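Prenyltransference for protein (Lavandula lanata, PDB 5HC8) probably catalyses the head-to-middle condensation of two dimethylallyl diphosphate molecules into lavandulyl diphosphate, the reaction of a lavandulyl diphosphate synthase. Local coordinates at residues 188-193 against 233-238; 216-221 against 225-230. All blocks are in the same frame, centred on the assembly; numbering follows the deposited sequence.

Interaction 1: 188-193 against 233-238. With ISY (3-methylbut-3-enylsulfanyl(phosphonooxy)phosphinic acid), chain F.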
# COMPACT_ATOMS: atom_id res chain seq x y z
N PRO A 188 -0.31 -10.80 -0.04
CA PRO A 188 0.39 -11.26 -1.23
C PRO A 188 1.88 -11.16 -1.07
O PRO A 188 2.37 -10.21 -0.48
CB PRO A 188 -0.11 -10.34 -2.37
CG PRO A 188 -1.09 -9.45 -1.77
CD PRO A 188 -1.17 -9.62 -0.30
N ASP A 189 2.58 -12.16 -1.63
CA ASP A 189 4.01 -12.09 -1.80
C ASP A 189 4.37 -11.20 -3.00
O ASP A 189 5.43 -10.53 -3.02
CB ASP A 189 4.53 -13.52 -2.00
CG ASP A 189 4.28 -14.36 -0.78
OD1 ASP A 189 4.89 -14.05 0.25
OD2 ASP A 189 3.39 -15.21 -0.84
N LEU A 190 3.50 -11.23 -3.99
CA LEU A 190 3.76 -10.57 -5.27
C LEU A 190 2.44 -9.93 -5.76
O LEU A 190 1.43 -10.61 -5.76
CB LEU A 190 4.23 -11.58 -6.33
CG LEU A 190 4.38 -11.11 -7.75
CD1 LEU A 190 5.43 -10.05 -7.85
CD2 LEU A 190 4.67 -12.27 -8.78
N LEU A 191 2.49 -8.67 -6.15
CA LEU A 191 1.32 -7.95 -6.63
C LEU A 191 1.71 -7.53 -8.02
O LEU A 191 2.71 -6.85 -8.21
CB LEU A 191 1.03 -6.72 -5.80
CG LEU A 191 -0.07 -5.80 -6.36
CD1 LEU A 191 -1.39 -6.48 -6.26
CD2 LEU A 191 -0.12 -4.55 -5.47
N ILE A 192 0.89 -7.93 -8.97
CA ILE A 192 1.06 -7.58 -10.35
C ILE A 192 0.02 -6.53 -10.78
O ILE A 192 -1.15 -6.74 -10.62
CB ILE A 192 0.89 -8.82 -11.22
CG1 ILE A 192 1.96 -9.87 -10.90
CG2 ILE A 192 0.99 -8.47 -12.68
CD1 ILE A 192 1.69 -11.25 -11.56
N ARG A 193 0.48 -5.49 -11.45
CA ARG A 193 -0.46 -4.56 -12.06
C ARG A 193 -0.14 -4.31 -13.50
O ARG A 193 0.94 -3.88 -13.82
CB ARG A 193 -0.55 -3.23 -11.30
CG ARG A 193 -1.52 -2.23 -11.95
CD ARG A 193 -1.80 -1.01 -11.08
NE ARG A 193 -2.69 -0.17 -11.84
CZ ARG A 193 -3.66 0.59 -11.33
NH1 ARG A 193 -3.84 0.73 -10.02
NH2 ARG A 193 -4.44 1.26 -12.15
N ALA A 233 9.56 -14.47 -12.48
CA ALA A 233 11.00 -14.38 -12.68
C ALA A 233 11.53 -13.11 -12.03
O ALA A 233 12.62 -13.12 -11.49
CB ALA A 233 11.31 -14.38 -14.16
N SER A 234 10.83 -11.97 -12.18
CA SER A 234 11.24 -10.77 -11.47
C SER A 234 11.24 -11.03 -9.96
O SER A 234 12.22 -10.64 -9.25
CB SER A 234 10.36 -9.56 -11.90
OG SER A 234 10.58 -8.37 -11.16
N TYR A 235 10.16 -11.68 -9.48
CA TYR A 235 10.02 -12.07 -8.09
C TYR A 235 11.23 -12.86 -7.59
O TYR A 235 11.79 -12.54 -6.56
CB TYR A 235 8.77 -12.88 -7.85
CG TYR A 235 8.56 -13.25 -6.41
CD1 TYR A 235 8.09 -12.29 -5.49
CD2 TYR A 235 8.87 -14.53 -5.94
CE1 TYR A 235 7.92 -12.60 -4.20
CE2 TYR A 235 8.67 -14.84 -4.61
CZ TYR A 235 8.21 -13.87 -3.77
OH TYR A 235 8.03 -14.17 -2.46
N ARG A 236 11.59 -13.91 -8.30
CA ARG A 236 12.73 -14.72 -7.87
C ARG A 236 14.05 -13.94 -7.83
O ARG A 236 14.90 -14.22 -7.00
CB ARG A 236 12.88 -15.97 -8.76
CG ARG A 236 11.71 -16.96 -8.74
CD ARG A 236 12.06 -18.21 -9.57
NE ARG A 236 10.97 -18.67 -10.46
CZ ARG A 236 10.93 -18.59 -11.80
NH1 ARG A 236 11.93 -18.06 -12.52
NH2 ARG A 236 9.87 -19.05 -12.46
N CYS A 237 14.25 -12.97 -8.71
CA CYS A 237 15.38 -12.07 -8.58
C CYS A 237 15.28 -11.00 -7.46
O CYS A 237 16.24 -10.35 -7.18
CB CYS A 237 15.63 -11.37 -9.90
SG CYS A 237 16.01 -12.56 -11.18
N ARG A 238 14.16 -10.83 -6.79
CA ARG A 238 14.12 -9.83 -5.69
C ARG A 238 14.82 -10.34 -4.39
O ARG A 238 14.67 -11.50 -4.00
CB ARG A 238 12.69 -9.48 -5.28
CG ARG A 238 11.66 -9.17 -6.39
CD ARG A 238 11.95 -7.83 -6.96
NE ARG A 238 11.06 -7.54 -8.06
CZ ARG A 238 9.96 -6.79 -8.02
NH1 ARG A 238 9.48 -6.25 -6.90
NH2 ARG A 238 9.32 -6.59 -9.14
P1 ISY F . -7.51 3.92 -11.54
O2 ISY F . -8.62 2.71 -11.26
P3 ISY F . -9.02 1.50 -12.19
O4 ISY F . -6.40 3.45 -12.56
O5 ISY F . -6.89 4.49 -10.24
O6 ISY F . -8.34 5.03 -12.18
O7 ISY F . -8.98 1.90 -13.62
O8 ISY F . -10.38 0.88 -11.63
S9 ISY F . -7.42 0.11 -11.96
C10 ISY F . -7.91 -0.70 -10.45
C11 ISY F . -8.29 -2.07 -10.97
C12 ISY F . -9.57 -2.74 -10.56
C13 ISY F . -9.86 -4.07 -11.09
C14 ISY F . -10.63 -2.01 -9.82
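L190, at the start of strand 190-193, and Y235, in the last turn of helix 225-237, bring their CA atoms to 7.0 Å, and no hydrogen bond joins the two segments. Y235 supplies the helix side of the contact to D189 and L190. It has CG anti to its backbone N (chi1 -177°), which carries the ring from the helix toward the beginning of the strand. There CE1 lies 3.4 Å from the carbonyl O of D189, CD1 packs against CB of L190 at 4.0 Å, and OH reaches CB of D189 at 3.6 Å. The D189 carboxylate is turned 65° from the ring plane and spends its oxygens on other partners, OD2 on the backbone N of H15 and OD1 on R240. With an alanine in place of Y235 the ring would be missing, and a gap would probably open between the helix end and D189 and L190. Just beyond the tyrosine, the R238 guanidinium takes S234 OG nearly in its plane, through NE at 3.2 Å and NH2 at 3.0 Å. At the far end of the strand, R193 runs out extended and its NH2 donates to O4 of the bound ISY at 3.0 Å, while D21 also pairs with its guanidinium. A parallel sheet with a C-terminal helix across one face and a diphosphate-binding arginine ending a strand is consistent with the cis-prenyltransferase fold.

Interaction 2: 216-221 against 225-230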
# COMPACT_ATOMS: atom_id res chain seq x y z
N THR A 216 3.79 -3.88 -15.19
CA THR A 216 4.07 -4.13 -16.58
C THR A 216 3.26 -3.14 -17.38
O THR A 216 2.09 -2.99 -17.08
CB THR A 216 3.32 -5.28 -17.23
OG1 THR A 216 2.79 -6.23 -16.32
CG2 THR A 216 4.02 -5.75 -18.29
N PRO A 217 3.85 -2.54 -18.44
CA PRO A 217 3.04 -1.72 -19.39
C PRO A 217 2.01 -2.49 -20.21
O PRO A 217 1.10 -1.88 -20.74
CB PRO A 217 4.08 -1.05 -20.26
CG PRO A 217 5.17 -2.06 -20.29
CD PRO A 217 5.27 -2.53 -18.83
N LYS A 218 2.04 -3.83 -20.21
CA LYS A 218 1.08 -4.61 -20.96
C LYS A 218 -0.34 -4.38 -20.56
O LYS A 218 -0.64 -4.44 -19.41
CB LYS A 218 1.34 -6.12 -20.83
CG LYS A 218 2.44 -6.62 -21.72
CD LYS A 218 1.90 -7.71 -22.65
CE LYS A 218 3.02 -8.20 -23.50
NZ LYS A 218 2.83 -9.66 -23.68
N LEU A 219 -1.21 -4.15 -21.54
CA LEU A 219 -2.61 -3.90 -21.29
C LEU A 219 -3.28 -5.24 -21.01
O LEU A 219 -2.94 -6.28 -21.61
CB LEU A 219 -3.25 -3.16 -22.49
CG LEU A 219 -2.62 -1.84 -22.93
CD1 LEU A 219 -3.44 -1.31 -24.10
CD2 LEU A 219 -2.50 -0.82 -21.79
N PHE A 220 -4.18 -5.29 -20.04
CA PHE A 220 -4.55 -6.60 -19.56
C PHE A 220 -5.15 -7.54 -20.66
O PHE A 220 -4.99 -8.76 -20.56
CB PHE A 220 -5.48 -6.60 -18.41
CG PHE A 220 -5.58 -7.97 -17.75
CD1 PHE A 220 -4.56 -8.42 -16.93
CD2 PHE A 220 -6.64 -8.80 -17.99
CE1 PHE A 220 -4.60 -9.68 -16.38
CE2 PHE A 220 -6.70 -10.04 -17.40
CZ PHE A 220 -5.68 -10.48 -16.60
N PRO A 221 -5.90 -6.99 -21.64
CA PRO A 221 -6.34 -7.94 -22.67
C PRO A 221 -5.18 -8.68 -23.39
O PRO A 221 -5.41 -9.75 -23.97
CB PRO A 221 -7.12 -7.05 -23.64
CG PRO A 221 -7.71 -6.04 -22.79
CD PRO A 221 -6.55 -5.70 -21.81
N GLU A 225 -0.22 -16.07 -20.02
CA GLU A 225 0.59 -16.92 -19.18
C GLU A 225 2.07 -16.47 -19.13
O GLU A 225 2.72 -16.59 -18.07
CB GLU A 225 0.50 -18.36 -19.57
CG GLU A 225 -0.91 -18.90 -19.51
CD GLU A 225 -0.96 -20.39 -19.86
OE1 GLU A 225 -1.78 -20.71 -20.72
OE2 GLU A 225 -0.23 -21.21 -19.26
N ALA A 226 2.63 -16.04 -20.27
CA ALA A 226 4.06 -15.62 -20.29
C ALA A 226 4.27 -14.38 -19.34
O ALA A 226 5.33 -14.22 -18.78
CB ALA A 226 4.56 -15.29 -21.70
N ASP A 227 3.26 -13.52 -19.23
CA ASP A 227 3.36 -12.30 -18.40
C ASP A 227 3.34 -12.62 -16.92
O ASP A 227 4.03 -11.95 -16.15
CB ASP A 227 2.28 -11.28 -18.82
CG ASP A 227 2.33 -11.01 -20.33
OD1 ASP A 227 3.32 -10.41 -20.73
OD2 ASP A 227 1.47 -11.44 -21.12
N LEU A 228 2.63 -13.66 -16.54
CA LEU A 228 2.71 -14.25 -15.20
C LEU A 228 4.10 -14.79 -14.93
O LEU A 228 4.69 -14.55 -13.89
CB LEU A 228 1.62 -15.29 -14.96
CG LEU A 228 1.69 -15.94 -13.59
CD1 LEU A 228 1.57 -14.88 -12.47
CD2 LEU A 228 0.68 -17.06 -13.35
N LEU A 229 4.64 -15.53 -15.89
CA LEU A 229 5.97 -16.02 -15.79
C LEU A 229 7.02 -14.95 -15.67
O LEU A 229 7.97 -15.08 -14.91
CB LEU A 229 6.26 -16.87 -17.05
CG LEU A 229 6.08 -18.37 -17.03
CD1 LEU A 229 5.49 -19.10 -15.83
CD2 LEU A 229 5.56 -18.92 -18.35
N ASP A 230 6.83 -13.86 -16.39
CA ASP A 230 7.76 -12.77 -16.32
C ASP A 230 7.75 -12.14 -14.90
O ASP A 230 8.84 -11.80 -14.34
CB ASP A 230 7.41 -11.73 -17.35
CG ASP A 230 7.84 -12.12 -18.74
OD1 ASP A 230 8.64 -13.05 -18.89
OD2 ASP A 230 7.38 -11.47 -19.67
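K218 and D227 meet through a salt bridge, and the two side chains cross at about a right angle. The close part of the contact is the lysine end: NZ lies 3.1 Å from OD1 of D227, on the syn lone pair of that oxygen, while its bond to OD2 is weak at 3.4 Å. The methylenes follow the ammonium in, CD and CE of K218 each standing 3.6 Å from OD1. Bends at chi2 (-122°) and chi4 (143°) curl the lysine chain round to bring NZ in front of the carboxylate. D227 is buried and belongs to the first turn of helix 225-237, where its OD2 also accepts a hydrogen bond from the backbone N of G224, just ahead of the helix. The bridge thus spans a strand-loop-helix connection, from strand 212-215 at the edge of the parallel sheet to the helix that follows it, and the same loop buries F220 against I48 of helix 34-54. A carboxylate held by an ammonium and a backbone N-H near a helix N-terminus is likely to stay ionised. The outer side is much looser. K218 is exposed, and D230, one turn further along the helix, keeps OD2 6.3 Å from NZ, too far for a bond, though the opposite charges may attract weakly.

Along the chain, interaction 2 is nested inside the loop that interaction 1 closes, and helix 225-237 serves both, its first turn in one and its last in the other. Their centres are 12 Å apart, yet they touch directly: R193 O lies 3.2 Å from T216 N, a probable hydrogen bond, and I192 CD1 packs on L228 CD1 at 3.7 Å. R193 belongs to the ISY pocket, so its backbone ties the loop holding K218 to a ligand-binding strand. The salt bridge stands back from the chemistry, with the side chain of K218 about 12 Å from the bound thiodiphosphate and about 13 Å from the magnesium ion.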